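Local coordinates for protein CobC (Shigella flexneri 2a, PDB 6NRU) that probably removes the phosphate from adenosylcobalamin 5'-phosphate and from alpha-ribazole 5'-phosphate during assembly of the nucleotide loop of vitamin B12, at residues A[5-10]-A[144-149]; A[79-84]-A[128-133]; A[85-90]-A[116-121]; A[151-156]-A[173-178]. One frame throughout, in Å; residues are numbered along the deposited sequence.

Overall arrangement
The four contacts run from the core of a histidine phosphatase fold out to its loops. Contact 1 pairs the two middle strands of the mixed sheet, 5-10 and 146-151; the second leads into helix 153-163, where contact 4 begins. Along the chain contact 3 is nested within contact 2, and contact 2 within the loop closed by contact 1; contact 4 comes last. Contacts 2 and 4 touch, their centres about 13 Å apart; contact 3 lies farther out, its centre about 29 Å from that of contact 1, in outer loops continuing from Glu-84. Contacts 1, 2 and 4 bring Arg-10, Glu-84, His-152 and Gln-153 near His-11, the histidine probably phosphorylated during catalysis.

Contact 1 (A[5-10]-A[144-149]); sequences RLWLIR and YQNILI. With SO4 (sulfate ion), chain N.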
# COMPACT_ATOMS: atom_id res chain seq x y z
N ARG A 5 -16.32 4.74 1.94
CA ARG A 5 -15.44 3.89 2.72
C ARG A 5 -14.35 3.33 1.82
O ARG A 5 -14.63 2.78 0.75
CB ARG A 5 -16.19 2.74 3.38
CG ARG A 5 -15.26 1.69 3.96
CD ARG A 5 -16.01 0.63 4.72
NE ARG A 5 -16.37 1.07 6.06
CZ ARG A 5 -16.51 0.26 7.09
NH1 ARG A 5 -16.84 0.74 8.29
NH2 ARG A 5 -16.31 -1.05 6.94
N LEU A 6 -13.10 3.47 2.25
CA LEU A 6 -11.95 2.90 1.56
C LEU A 6 -11.59 1.58 2.23
O LEU A 6 -11.26 1.56 3.43
CB LEU A 6 -10.76 3.86 1.58
CG LEU A 6 -11.10 5.32 1.29
CD1 LEU A 6 -9.87 6.19 1.41
CD2 LEU A 6 -11.73 5.46 -0.10
N TRP A 7 -11.66 0.49 1.48
CA TRP A 7 -11.21 -0.80 1.96
C TRP A 7 -9.76 -0.98 1.54
O TRP A 7 -9.46 -1.01 0.34
CB TRP A 7 -12.09 -1.93 1.41
CG TRP A 7 -13.55 -1.75 1.71
CD1 TRP A 7 -14.42 -0.89 1.11
CD2 TRP A 7 -14.31 -2.46 2.70
NE1 TRP A 7 -15.67 -1.02 1.65
CE2 TRP A 7 -15.63 -1.98 2.63
CE3 TRP A 7 -14.00 -3.46 3.63
CZ2 TRP A 7 -16.65 -2.45 3.47
CZ3 TRP A 7 -15.01 -3.93 4.46
CH2 TRP A 7 -16.31 -3.43 4.37
N LEU A 8 -8.86 -1.06 2.51
CA LEU A 8 -7.43 -1.08 2.26
C LEU A 8 -6.90 -2.51 2.33
O LEU A 8 -7.15 -3.22 3.31
CB LEU A 8 -6.69 -0.19 3.26
CG LEU A 8 -7.32 1.19 3.50
CD1 LEU A 8 -6.54 1.98 4.52
CD2 LEU A 8 -7.42 1.95 2.18
N ILE A 9 -6.18 -2.92 1.30
CA ILE A 9 -5.53 -4.23 1.25
C ILE A 9 -4.10 -4.03 0.78
O ILE A 9 -3.87 -3.48 -0.31
CB ILE A 9 -6.27 -5.21 0.32
CG1 ILE A 9 -7.58 -5.67 0.96
CG2 ILE A 9 -5.38 -6.41 0.01
CD1 ILE A 9 -8.27 -6.78 0.19
N ARG A 10 -3.14 -4.47 1.59
CA ARG A 10 -1.75 -4.54 1.18
C ARG A 10 -1.50 -5.87 0.49
O ARG A 10 -2.07 -6.90 0.89
CB ARG A 10 -0.83 -4.37 2.39
CG ARG A 10 0.65 -4.63 2.13
CD ARG A 10 1.39 -4.75 3.45
NE ARG A 10 2.81 -5.08 3.29
CZ ARG A 10 3.61 -5.36 4.31
NH1 ARG A 10 3.14 -5.34 5.55
NH2 ARG A 10 4.89 -5.65 4.09
N TYR A 144 -18.94 7.07 -5.42
CA TYR A 144 -18.75 5.68 -5.05
C TYR A 144 -18.86 5.52 -3.54
O TYR A 144 -18.59 6.46 -2.78
CB TYR A 144 -17.40 5.15 -5.55
CG TYR A 144 -17.26 5.22 -7.06
CD1 TYR A 144 -17.58 4.12 -7.85
CD2 TYR A 144 -16.81 6.37 -7.68
CE1 TYR A 144 -17.45 4.18 -9.23
CE2 TYR A 144 -16.69 6.44 -9.06
CZ TYR A 144 -17.01 5.34 -9.83
OH TYR A 144 -16.88 5.41 -11.20
N GLN A 145 -19.26 4.33 -3.11
CA GLN A 145 -19.53 4.05 -1.71
C GLN A 145 -18.52 3.11 -1.06
O GLN A 145 -18.17 3.31 0.10
CB GLN A 145 -20.93 3.45 -1.54
CG GLN A 145 -22.06 4.48 -1.63
CD GLN A 145 -23.38 3.87 -2.09
OE1 GLN A 145 -24.11 4.48 -2.87
NE2 GLN A 145 -23.68 2.67 -1.61
N ASN A 146 -18.04 2.10 -1.78
CA ASN A 146 -17.12 1.10 -1.23
C ASN A 146 -15.97 0.91 -2.22
O ASN A 146 -16.04 0.05 -3.11
CB ASN A 146 -17.83 -0.21 -0.94
CG ASN A 146 -18.83 -0.08 0.19
OD1 ASN A 146 -18.47 -0.15 1.37
ND2 ASN A 146 -20.10 0.11 -0.16
N ILE A 147 -14.92 1.69 -2.05
CA ILE A 147 -13.75 1.66 -2.92
C ILE A 147 -12.69 0.78 -2.27
O ILE A 147 -12.29 1.03 -1.13
CB ILE A 147 -13.21 3.08 -3.18
CG1 ILE A 147 -14.34 4.00 -3.65
CG2 ILE A 147 -12.07 3.04 -4.19
CD1 ILE A 147 -13.94 5.45 -3.74
N LEU A 148 -12.26 -0.25 -2.99
CA LEU A 148 -11.18 -1.12 -2.54
C LEU A 148 -9.85 -0.60 -3.08
O LEU A 148 -9.73 -0.33 -4.28
CB LEU A 148 -11.41 -2.55 -3.00
CG LEU A 148 -10.21 -3.49 -2.86
CD1 LEU A 148 -9.89 -3.75 -1.39
CD2 LEU A 148 -10.44 -4.79 -3.61
N ILE A 149 -8.87 -0.47 -2.19
CA ILE A 149 -7.54 0.02 -2.55
C ILE A 149 -6.54 -1.09 -2.31
O ILE A 149 -6.39 -1.57 -1.18
CB ILE A 149 -7.17 1.28 -1.76
CG1 ILE A 149 -8.13 2.42 -2.09
CG2 ILE A 149 -5.73 1.68 -2.04
CD1 ILE A 149 -7.73 3.75 -1.49
S SO4 N . 7.07 -4.35 1.31
O1 SO4 N . 7.51 -2.96 1.40
O2 SO4 N . 8.21 -5.23 1.48
O3 SO4 N . 6.08 -4.61 2.35
O4 SO4 N . 6.46 -4.58 0.00
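Trp-7 and Leu-148 stand next to each other on neighbouring parallel strands, and the indole of Trp-7 runs back along the partner strand to Asn-146. CB of Trp-7 lies 4.0 Å from CD1 of Leu-148. With CG turned anti to the carbonyl carbon (chi1 -56°), the five-membered ring passes beside the partner backbone, where CD1 of Trp-7 comes within 3.6 Å of Ile-147 O at the ring edge. One atom further, NE1 of Trp-7 donates to OD1 of Asn-146 across 2.9 Å. That oxygen sits almost in the indole plane and receives the N-H on a lone pair, although the ring and amide planes are 43° apart. CD of Arg-5 lies over one face of the indole near its rim, while Arg-5 carries its charge to Asp-185; Phe-50 meets the ring edge-to-face.

These strands form the middle pair of the sheet in the histidine phosphatase fold. Their hydrogen bonds follow the parallel pattern: Trp-7 N donates to Ile-147 O at 2.7 Å, and Trp-7 O accepts from Ile-149 N at the same 2.7 Å. On the sheet face away from the indole, Leu-8 and Ile-149 lie side by side, CD2 of the former 4.0 Å from CB of the latter, and helix 153-163 packs over them. On the indole's side, the side chains of Ile-9 and Leu-148 meet at a slant, their CD1 atoms 3.8 Å apart. Beyond this point Arg-10 extends its guanidinium edge to a sulfate that Asn-17 and Arg-60 also hold; the modelled approach is too short to be trusted.

Contact 2 (A[79-84]-A[128-133]); sequences IPELNE and SQRVER
Arg-130 and Glu-81 meet where a short 3-10 turn, residues 80-82, packs against helix 124-136 of the histidine phosphatase fold. The two side chains pass without pairing their charges. Glu-81 lies alongside the helix backbone: its CB is 3.7 Å from the carbonyl oxygen of Arg-130, and its CG is 3.4 Å from the same atom. A bend at chi2 (75°) then carries the carboxylate off to Arg-137, with which it forms a salt bridge, so OE2 of Glu-81 stays 6.5 Å from NE of Arg-130.

Arg-130 diverges from it, toward the end of the turn. Its chain bends at chi3 (38°), which lays the guanidinium beside the carbonyls of the turn and of the residues after it. The carbonyl oxygen of Pro-80 lies over one face of the group, 4.0 Å from NE of Arg-130. The edge is directed at the oxygens of Glu-81, Asn-83 and Glu-84. A weak hydrogen bond from NH2 of Arg-130 to Glu-81 O is modelled at 3.4 Å, but NH2 crowds Asn-83 O implausibly, so its position is doubtful. NH1 makes a salt bridge with Glu-122, giving the charge a partner beyond the turn.

The amide of Asn-83 is held from outside, with OD1 accepting from the backbone N of Glu-57. This bond ties down the residue just before Glu-84, the probable proton donor or acceptor. Val-131, although directed away from the turn, still brings CG2 to 4.4 Å from Glu-81 O.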
# COMPACT_ATOMS: atom_id res chain seq x y z
N ILE A 79 -3.64 3.30 -10.47
CA ILE A 79 -3.23 4.63 -10.02
C ILE A 79 -1.73 4.59 -9.75
O ILE A 79 -1.29 3.87 -8.84
CB ILE A 79 -4.02 5.05 -8.77
CG1 ILE A 79 -5.52 4.92 -9.02
CG2 ILE A 79 -3.67 6.48 -8.37
CD1 ILE A 79 -6.02 5.75 -10.18
N PRO A 80 -0.91 5.34 -10.50
CA PRO A 80 0.53 5.35 -10.22
C PRO A 80 0.88 5.99 -8.90
O PRO A 80 1.97 5.73 -8.37
CB PRO A 80 1.12 6.15 -11.40
CG PRO A 80 0.00 6.27 -12.40
CD PRO A 80 -1.27 6.22 -11.62
N GLU A 81 0.00 6.84 -8.35
CA GLU A 81 0.24 7.41 -7.03
C GLU A 81 0.24 6.35 -5.94
O GLU A 81 0.88 6.56 -4.90
CB GLU A 81 -0.82 8.48 -6.72
CG GLU A 81 -0.58 9.83 -7.39
CD GLU A 81 -0.90 9.82 -8.87
OE1 GLU A 81 -1.51 8.84 -9.35
OE2 GLU A 81 -0.52 10.79 -9.57
N LEU A 82 -0.44 5.23 -6.16
CA LEU A 82 -0.48 4.13 -5.21
C LEU A 82 0.76 3.25 -5.26
O LEU A 82 0.83 2.27 -4.50
CB LEU A 82 -1.73 3.27 -5.45
CG LEU A 82 -3.08 3.92 -5.11
CD1 LEU A 82 -4.24 3.05 -5.56
CD2 LEU A 82 -3.18 4.22 -3.63
N ASN A 83 1.72 3.56 -6.12
CA ASN A 83 2.91 2.73 -6.26
C ASN A 83 3.78 2.79 -5.02
O ASN A 83 3.79 3.77 -4.27
CB ASN A 83 3.74 3.18 -7.46
CG ASN A 83 3.09 2.84 -8.77
OD1 ASN A 83 2.12 2.08 -8.82
ND2 ASN A 83 3.63 3.38 -9.86
N GLU A 84 4.53 1.71 -4.80
CA GLU A 84 5.57 1.71 -3.79
C GLU A 84 6.59 2.80 -4.10
O GLU A 84 6.75 3.24 -5.24
CB GLU A 84 6.25 0.34 -3.74
CG GLU A 84 7.30 0.16 -2.65
CD GLU A 84 6.78 0.46 -1.26
OE1 GLU A 84 6.87 1.63 -0.82
OE2 GLU A 84 6.28 -0.47 -0.60
N SER A 128 5.60 11.10 -0.34
CA SER A 128 4.48 11.58 0.46
C SER A 128 3.66 12.63 -0.29
O SER A 128 2.46 12.78 -0.00
CB SER A 128 4.98 12.14 1.79
OG SER A 128 5.84 13.25 1.60
N GLN A 129 4.26 13.35 -1.23
CA GLN A 129 3.49 14.27 -2.06
C GLN A 129 2.63 13.52 -3.06
O GLN A 129 1.54 13.99 -3.41
CB GLN A 129 4.42 15.25 -2.78
CG GLN A 129 4.98 16.35 -1.90
CD GLN A 129 6.28 16.92 -2.45
OE1 GLN A 129 6.76 16.50 -3.51
NE2 GLN A 129 6.87 17.87 -1.72
N ARG A 130 3.11 12.38 -3.56
CA ARG A 130 2.29 11.54 -4.43
C ARG A 130 1.02 11.09 -3.73
O ARG A 130 -0.07 11.14 -4.30
CB ARG A 130 3.10 10.32 -4.87
CG ARG A 130 3.59 10.34 -6.30
CD ARG A 130 4.51 9.16 -6.51
NE ARG A 130 4.01 7.99 -5.79
CZ ARG A 130 4.76 6.96 -5.42
NH1 ARG A 130 6.06 6.94 -5.68
NH2 ARG A 130 4.20 5.94 -4.77
N VAL A 131 1.16 10.64 -2.48
CA VAL A 131 0.00 10.19 -1.71
C VAL A 131 -0.92 11.37 -1.40
O VAL A 131 -2.15 11.23 -1.40
CB VAL A 131 0.47 9.48 -0.43
CG1 VAL A 131 -0.70 9.19 0.50
CG2 VAL A 131 1.20 8.19 -0.79
N GLU A 132 -0.34 12.54 -1.16
CA GLU A 132 -1.16 13.73 -0.94
C GLU A 132 -1.99 14.06 -2.18
O GLU A 132 -3.16 14.45 -2.06
CB GLU A 132 -0.27 14.91 -0.56
CG GLU A 132 0.02 15.00 0.92
CD GLU A 132 -1.11 15.64 1.69
OE1 GLU A 132 -1.15 16.89 1.77
OE2 GLU A 132 -1.97 14.90 2.22
N ARG A 133 -1.42 13.90 -3.37
CA ARG A 133 -2.18 14.13 -4.59
C ARG A 133 -3.31 13.12 -4.74
O ARG A 133 -4.40 13.46 -5.19
CB ARG A 133 -1.26 14.09 -5.81
CG ARG A 133 -0.18 15.16 -5.80
CD ARG A 133 0.07 15.72 -7.19
NE ARG A 133 0.90 16.92 -7.15
CZ ARG A 133 0.43 18.16 -7.26
NH1 ARG A 133 -0.87 18.36 -7.43
NH2 ARG A 133 1.26 19.19 -7.20

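Contact 3 (A[85-90]-A[116-121]); sequences MFFGDW and AIPTNG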
# COMPACT_ATOMS: atom_id res chain seq x y z
N MSE A 85 7.27 3.27 -3.05
CA MSE A 85 8.37 4.21 -3.22
C MSE A 85 9.43 3.61 -4.13
O MSE A 85 9.70 2.41 -4.07
CB MSE A 85 8.98 4.55 -1.86
CG MSE A 85 9.67 5.89 -1.80
SE MSE A 85 10.29 6.31 -0.00
CE MSE A 85 12.12 5.65 -0.16
N PHE A 86 10.02 4.43 -4.99
CA PHE A 86 11.06 3.98 -5.91
C PHE A 86 12.42 4.12 -5.23
O PHE A 86 12.90 5.24 -5.01
CB PHE A 86 11.01 4.76 -7.22
CG PHE A 86 12.11 4.42 -8.17
CD1 PHE A 86 12.27 3.12 -8.63
CD2 PHE A 86 13.00 5.38 -8.60
CE1 PHE A 86 13.28 2.79 -9.50
CE2 PHE A 86 14.02 5.06 -9.47
CZ PHE A 86 14.16 3.76 -9.92
N PHE A 87 13.04 2.99 -4.91
CA PHE A 87 14.30 2.98 -4.17
C PHE A 87 15.53 3.06 -5.07
O PHE A 87 16.65 3.03 -4.56
CB PHE A 87 14.38 1.73 -3.29
CG PHE A 87 13.77 1.90 -1.93
CD1 PHE A 87 14.47 2.53 -0.91
CD2 PHE A 87 12.49 1.43 -1.66
CE1 PHE A 87 13.91 2.69 0.35
CE2 PHE A 87 11.93 1.58 -0.40
CZ PHE A 87 12.64 2.21 0.60
N GLY A 88 15.35 3.17 -6.38
CA GLY A 88 16.48 3.40 -7.26
C GLY A 88 17.45 2.24 -7.28
O GLY A 88 17.08 1.09 -7.53
N ASP A 89 18.73 2.54 -7.02
CA ASP A 89 19.77 1.52 -7.06
C ASP A 89 19.66 0.53 -5.92
O ASP A 89 20.27 -0.54 -5.99
CB ASP A 89 21.15 2.18 -7.04
CG ASP A 89 21.51 2.85 -8.36
OD1 ASP A 89 21.11 2.35 -9.43
OD2 ASP A 89 22.22 3.88 -8.32
N TRP A 90 18.89 0.84 -4.88
CA TRP A 90 18.81 0.02 -3.68
C TRP A 90 17.78 -1.10 -3.77
O TRP A 90 17.66 -1.87 -2.81
CB TRP A 90 18.49 0.90 -2.46
CG TRP A 90 19.58 1.85 -2.09
CD1 TRP A 90 20.84 1.90 -2.62
CD2 TRP A 90 19.51 2.89 -1.12
NE1 TRP A 90 21.56 2.91 -2.03
CE2 TRP A 90 20.76 3.54 -1.10
CE3 TRP A 90 18.51 3.34 -0.25
CZ2 TRP A 90 21.04 4.61 -0.26
CZ3 TRP A 90 18.78 4.41 0.58
CH2 TRP A 90 20.04 5.03 0.57
N ALA A 116 16.51 12.09 3.18
CA ALA A 116 17.57 11.51 2.37
C ALA A 116 16.99 10.74 1.19
O ALA A 116 15.98 10.04 1.33
CB ALA A 116 18.45 10.60 3.22
N ILE A 117 17.63 10.87 0.04
CA ILE A 117 17.15 10.30 -1.21
C ILE A 117 17.85 8.95 -1.42
O ILE A 117 19.09 8.91 -1.42
CB ILE A 117 17.42 11.23 -2.40
CG1 ILE A 117 17.01 12.67 -2.06
CG2 ILE A 117 16.68 10.74 -3.64
CD1 ILE A 117 15.53 12.85 -1.84
N PRO A 118 17.11 7.85 -1.58
CA PRO A 118 17.75 6.60 -1.98
C PRO A 118 18.50 6.77 -3.30
O PRO A 118 18.04 7.47 -4.20
CB PRO A 118 16.57 5.63 -2.13
CG PRO A 118 15.51 6.20 -1.27
CD PRO A 118 15.66 7.69 -1.36
N THR A 119 19.67 6.14 -3.39
CA THR A 119 20.58 6.36 -4.50
C THR A 119 19.89 6.18 -5.85
O THR A 119 19.49 5.06 -6.21
CB THR A 119 21.79 5.42 -4.39
OG1 THR A 119 22.51 5.72 -3.19
CG2 THR A 119 22.71 5.61 -5.59
N ASN A 120 19.75 7.28 -6.59
CA ASN A 120 19.07 7.31 -7.88
C ASN A 120 17.62 6.84 -7.77
O ASN A 120 17.08 6.21 -8.69
CB ASN A 120 19.82 6.48 -8.93
CG ASN A 120 21.16 7.09 -9.30
OD1 ASN A 120 21.35 8.31 -9.23
ND2 ASN A 120 22.11 6.25 -9.70
N GLY A 121 16.98 7.14 -6.64
CA GLY A 121 15.58 6.84 -6.45
C GLY A 121 14.77 8.07 -6.11
O GLY A 121 15.17 9.19 -6.45
O HOH W 1 21.55 4.08 -12.05
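The indole of Trp-90 rests one face on the backbone of Pro-118 and Thr-119, with N of Thr-119 over its centre. CA of Pro-118 makes a CH-pi contact, 3.7 Å from the centroid of the six-membered ring, and CB of Pro-118 lies 3.5 Å from CE3 of Trp-90. Tyr-106 and Trp-109 meet the indole edge-to-face. The ring of Phe-87 carries CE of Met-85, a selenomethionine, over one face; the same methyl meets CG of Pro-118 tip to tip at 3.6 Å. Phe-86 has Gly-88 N over the centre of one face, while its CE2 approaches Asn-120 O obliquely at 3.4 Å.

Pro-118 opens a type II beta turn that closes at Gly-121, in the loop between helices 103-111 and 124-136. The turn presses so closely on Gly-88 that the CA atoms of Gly-88 and Gly-121 are 3.6 Å apart. Beside it, Asp-89 N donates to Thr-119 O, nearly straight (173°) at 2.8 Å. OD2 of Asp-89 accepts a weak bond from Asn-120 ND2, 2.7 Å away, the two planes 75° apart; a water donates to Asp-89 OD1 and accepts weakly from Asn-120 ND2. Asp-102 accepts from Trp-90 NE1 and hydrogen-bonds Thr-119 OG1.

Contact 4 (A[151-156]-A[173-178]); sequences SHQGVL and HFRVDQ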
# COMPACT_ATOMS: atom_id res chain seq x y z
N SER A 151 -2.64 -1.77 -2.47
CA SER A 151 -1.39 -1.02 -2.55
C SER A 151 -0.32 -1.65 -1.67
O SER A 151 -0.25 -2.88 -1.53
CB SER A 151 -1.62 0.44 -2.15
OG SER A 151 -0.50 1.24 -2.51
N HIS A 152 0.51 -0.81 -1.05
CA HIS A 152 1.70 -1.25 -0.34
C HIS A 152 1.70 -0.69 1.08
O HIS A 152 0.88 0.16 1.44
CB HIS A 152 2.97 -0.82 -1.08
CG HIS A 152 2.96 -1.17 -2.53
ND1 HIS A 152 3.51 -2.34 -3.02
CD2 HIS A 152 2.46 -0.52 -3.61
CE1 HIS A 152 3.35 -2.39 -4.33
NE2 HIS A 152 2.71 -1.30 -4.71
N GLN A 153 2.65 -1.18 1.87
CA GLN A 153 2.69 -0.84 3.29
C GLN A 153 2.93 0.66 3.50
O GLN A 153 2.24 1.30 4.29
CB GLN A 153 3.78 -1.66 3.99
CG GLN A 153 3.49 -1.96 5.44
CD GLN A 153 3.55 -0.72 6.31
OE1 GLN A 153 2.67 -0.50 7.15
NE2 GLN A 153 4.57 0.10 6.10
N GLY A 154 3.91 1.22 2.79
CA GLY A 154 4.22 2.63 2.96
C GLY A 154 3.10 3.54 2.48
O GLY A 154 2.82 4.57 3.09
N VAL A 155 2.45 3.17 1.37
CA VAL A 155 1.37 3.99 0.83
C VAL A 155 0.17 3.97 1.76
O VAL A 155 -0.38 5.02 2.12
CB VAL A 155 0.98 3.51 -0.58
CG1 VAL A 155 -0.26 4.24 -1.07
CG2 VAL A 155 2.14 3.69 -1.55
N LEU A 156 -0.27 2.78 2.16
CA LEU A 156 -1.51 2.66 2.92
C LEU A 156 -1.35 3.20 4.34
O LEU A 156 -2.26 3.84 4.86
CB LEU A 156 -1.97 1.20 2.94
CG LEU A 156 -2.32 0.61 1.57
CD1 LEU A 156 -2.64 -0.86 1.68
CD2 LEU A 156 -3.49 1.36 0.96
N HIS A 173 2.68 4.65 13.08
CA HIS A 173 1.77 4.20 14.12
C HIS A 173 0.74 3.21 13.60
O HIS A 173 0.01 2.62 14.41
CB HIS A 173 1.05 5.39 14.76
CG HIS A 173 1.94 6.27 15.58
ND1 HIS A 173 2.64 5.82 16.68
CD2 HIS A 173 2.23 7.59 15.47
CE1 HIS A 173 3.33 6.82 17.21
NE2 HIS A 173 3.09 7.91 16.49
N PHE A 174 0.66 3.01 12.28
CA PHE A 174 -0.34 2.15 11.64
C PHE A 174 0.37 1.23 10.65
O PHE A 174 0.34 1.47 9.44
CB PHE A 174 -1.42 2.98 10.93
CG PHE A 174 -1.83 4.21 11.68
CD1 PHE A 174 -2.86 4.15 12.61
CD2 PHE A 174 -1.20 5.42 11.46
CE1 PHE A 174 -3.25 5.27 13.31
CE2 PHE A 174 -1.58 6.55 12.15
CZ PHE A 174 -2.61 6.48 13.07
N ARG A 175 0.98 0.17 11.16
CA ARG A 175 1.55 -0.84 10.28
C ARG A 175 0.43 -1.64 9.62
O ARG A 175 -0.46 -2.16 10.31
CB ARG A 175 2.49 -1.76 11.05
CG ARG A 175 3.93 -1.30 11.05
CD ARG A 175 4.89 -2.48 10.89
NE ARG A 175 5.29 -3.05 12.17
CZ ARG A 175 4.96 -4.26 12.60
NH1 ARG A 175 4.20 -5.05 11.84
NH2 ARG A 175 5.37 -4.69 13.78
N VAL A 176 0.46 -1.73 8.30
CA VAL A 176 -0.55 -2.44 7.52
C VAL A 176 -0.01 -3.82 7.17
O VAL A 176 1.04 -3.93 6.52
CB VAL A 176 -0.95 -1.66 6.26
CG1 VAL A 176 -1.92 -2.46 5.42
CG2 VAL A 176 -1.56 -0.32 6.65
N ASP A 177 -0.73 -4.86 7.58
CA ASP A 177 -0.25 -6.23 7.53
C ASP A 177 -0.71 -6.96 6.27
O ASP A 177 -1.71 -6.59 5.64
CB ASP A 177 -0.74 -7.01 8.76
CG ASP A 177 -0.05 -6.56 10.03
OD1 ASP A 177 0.71 -5.57 9.97
OD2 ASP A 177 -0.27 -7.20 11.07
N GLN A 178 0.03 -8.00 5.93
CA GLN A 178 -0.30 -8.85 4.79
C GLN A 178 -1.28 -9.94 5.22
O GLN A 178 -1.24 -10.43 6.35
CB GLN A 178 0.97 -9.47 4.20
CG GLN A 178 1.89 -8.45 3.55
CD GLN A 178 3.21 -9.05 3.11
OE1 GLN A 178 3.80 -9.87 3.81
NE2 GLN A 178 3.70 -8.62 1.95
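OE1 of Gln-153 accepts the backbone N-H of Val-176 in a bond of 2.8 Å, nearly straight at 172° and received on a lone pair in the carbonyl plane. The side chain gets there by bending at chi2 (-68°), which swings the amide across to the loop. CG of Gln-153 passes 3.3 Å from Val-176 O, and its OE1 also rests 3.3 Å from CA of Arg-175. One turn of helix further on, Leu-156 meets Val-176 at about a right angle: CB of Leu-156 lies 4.0 Å from CG2 of Val-176, while the leucine CD1 lies 4.1 Å from the valine CG1.

The contact fastens the start of helix 153-163 to the loop that leads into strand 181-187. His-152 occupies the N-cap of that helix, and its ring meets that of His-11, the probable phosphohistidine. Both polar backbone atoms of Val-176 are engaged: the N-H by Gln-153, the carbonyl oxygen by NH1 of Arg-10. Asn-197 steadies the same loop through Arg-175 O and Asp-177 N.

Because the loop offers a donor, the amide of Gln-153 has to present its oxygen there, which settles its orientation. The side chain's nearest atoms lie about 4 Å from a bound sulfate, so Gln-153 probably lines the site where the phosphate of the substrate would sit.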